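Local coordinates for protein enoyl-CoA hydratase (Mycolicibacterium smegmatis, PDB 7MCM) that probably hydrates 2-enoyl-CoA thioesters to (3S)-3-hydroxyacyl-CoA, as an enoyl-CoA hydratase of the crotonase family linked to fatty acid metabolism, at residues L8-A13 against Q17-D22. Numbering follows the deposited sequence.
Sequences LRIDRA and QTWTID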
# COMPACT_ATOMS: atom_id res chain seq x y z
N LEU B 8 24.27 27.56 -4.49
CA LEU B 8 22.91 27.82 -4.04
C LEU B 8 22.96 29.03 -3.11
O LEU B 8 23.36 28.91 -1.95
CB LEU B 8 22.34 26.59 -3.34
CG LEU B 8 20.86 26.58 -2.99
CD1 LEU B 8 20.02 26.65 -4.26
CD2 LEU B 8 20.50 25.34 -2.16
N ARG B 9 22.57 30.20 -3.63
CA ARG B 9 22.55 31.42 -2.82
C ARG B 9 21.32 31.43 -1.93
O ARG B 9 20.20 31.18 -2.40
CB ARG B 9 22.55 32.67 -3.70
CG ARG B 9 23.69 32.76 -4.70
CD ARG B 9 23.92 34.19 -5.18
NE ARG B 9 23.16 34.49 -6.38
CZ ARG B 9 22.01 35.16 -6.40
NH1 ARG B 9 21.47 35.62 -5.28
NH2 ARG B 9 21.40 35.38 -7.56
N ILE B 10 21.50 31.73 -0.65
CA ILE B 10 20.40 31.71 0.31
C ILE B 10 20.19 33.11 0.85
O ILE B 10 21.09 33.70 1.45
CB ILE B 10 20.65 30.69 1.43
CG1 ILE B 10 20.71 29.28 0.82
CG2 ILE B 10 19.52 30.75 2.44
CD1 ILE B 10 21.07 28.20 1.79
N ASP B 11 19.00 33.66 0.58
CA ASP B 11 18.57 34.98 1.03
C ASP B 11 17.41 34.80 2.00
O ASP B 11 16.57 33.93 1.80
CB ASP B 11 18.08 35.84 -0.14
CG ASP B 11 19.16 36.11 -1.16
OD1 ASP B 11 20.33 36.29 -0.77
OD2 ASP B 11 18.84 36.14 -2.37
N ARG B 12 17.36 35.61 3.05
CA ARG B 12 16.22 35.58 3.95
C ARG B 12 15.51 36.92 3.99
O ARG B 12 16.15 37.97 4.09
CB ARG B 12 16.60 35.18 5.37
CG ARG B 12 15.37 34.98 6.26
CD ARG B 12 15.79 34.55 7.63
NE ARG B 12 16.68 33.40 7.49
CZ ARG B 12 17.37 32.86 8.48
NH1 ARG B 12 17.30 33.33 9.71
NH2 ARG B 12 18.16 31.82 8.22
N ALA B 13 14.17 36.88 3.97
CA ALA B 13 13.32 38.06 4.13
C ALA B 13 12.21 37.67 5.10
O ALA B 13 11.17 37.13 4.70
CB ALA B 13 12.76 38.54 2.79
N GLN B 17 12.72 32.30 2.93
CA GLN B 17 14.06 32.17 2.37
C GLN B 17 13.95 31.98 0.87
O GLN B 17 13.06 31.27 0.39
CB GLN B 17 14.83 30.98 2.96
CG GLN B 17 15.53 31.24 4.25
CD GLN B 17 16.40 30.07 4.66
OE1 GLN B 17 16.36 29.00 4.05
NE2 GLN B 17 17.18 30.26 5.72
N THR B 18 14.85 32.60 0.13
CA THR B 18 14.97 32.33 -1.30
C THR B 18 16.26 31.58 -1.54
O THR B 18 17.33 31.98 -1.07
CB THR B 18 14.93 33.62 -2.11
OG1 THR B 18 13.72 34.32 -1.80
CG2 THR B 18 14.94 33.31 -3.60
N TRP B 19 16.15 30.46 -2.25
CA TRP B 19 17.30 29.66 -2.69
C TRP B 19 17.43 29.87 -4.19
O TRP B 19 16.51 29.56 -4.95
CB TRP B 19 17.09 28.18 -2.39
CG TRP B 19 16.86 27.85 -0.94
CD1 TRP B 19 16.91 28.70 0.13
CD2 TRP B 19 16.54 26.55 -0.42
NE1 TRP B 19 16.65 28.01 1.29
CE2 TRP B 19 16.42 26.69 0.98
CE3 TRP B 19 16.35 25.29 -0.99
CZ2 TRP B 19 16.12 25.61 1.81
CZ3 TRP B 19 16.05 24.22 -0.17
CH2 TRP B 19 15.93 24.39 1.21
N THR B 20 18.58 30.40 -4.62
CA THR B 20 18.82 30.67 -6.04
C THR B 20 19.90 29.72 -6.52
O THR B 20 21.06 29.80 -6.08
CB THR B 20 19.22 32.13 -6.27
OG1 THR B 20 18.24 33.00 -5.69
CG2 THR B 20 19.28 32.40 -7.75
N ILE B 21 19.52 28.82 -7.44
CA ILE B 21 20.49 27.93 -8.08
C ILE B 21 21.46 28.78 -8.87
O ILE B 21 21.04 29.61 -9.69
CB ILE B 21 19.77 26.93 -8.99
CG1 ILE B 21 18.71 26.14 -8.21
CG2 ILE B 21 20.80 26.01 -9.69
CD1 ILE B 21 17.72 25.40 -9.10
N ASP B 22 22.77 28.59 -8.64
CA ASP B 22 23.76 29.46 -9.30
C ASP B 22 24.96 28.60 -9.74
O ASP B 22 26.01 28.57 -9.11
CB ASP B 22 24.17 30.62 -8.37
CG ASP B 22 24.82 31.79 -9.12
OD1 ASP B 22 25.04 31.67 -10.35
OD2 ASP B 22 25.10 32.83 -8.48
O HOH W 1 18.59 33.63 -3.09
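R9 and D11 pair with T20 and T18 as hydrogen-bonded antiparallel partners, their strands 4.5 Å apart at closest axis approach; each pair exchanges two N-H...O bonds, R9 N to T20 O and T20 N to R9 O, D11 N to T18 O and T18 N to D11 O, the last the shortest at 2.7 Å. On the face of L8, I10, W19 and I21, L8 CD1 meets W19 CB at 3.8 Å, while I10 CG1 lies 3.9 Å from W19 CD1. Q17 OE1 accepts the W19 NE1 hydrogen almost straight (2.9 Å, 171°), in the ring plane, which helps fix the turn of the indole and the amide. The pair is the N-terminal beta hairpin of the crotonase fold: 8-13 is one of the two edge strands of the sheet within this chain, 17-21 bonds onward to strand 54-59, and helix 33-48 packs against L8, I10 and W19. R12 NH1 makes a salt bridge with D49 OD2. On the other face, the R9 chain, bent at chi3 (-91°), brings one guanidinium face against the T20 side chain, R9 NH2 3.7 Å from T20 CG2. D22 OD2 takes a weak, salt-bridging hydrogen bond from R9 NE (3.3 Å) at the guanidinium edge, the two planes nearly perpendicular. A water links D11 OD2, T18 O and T20 OG1.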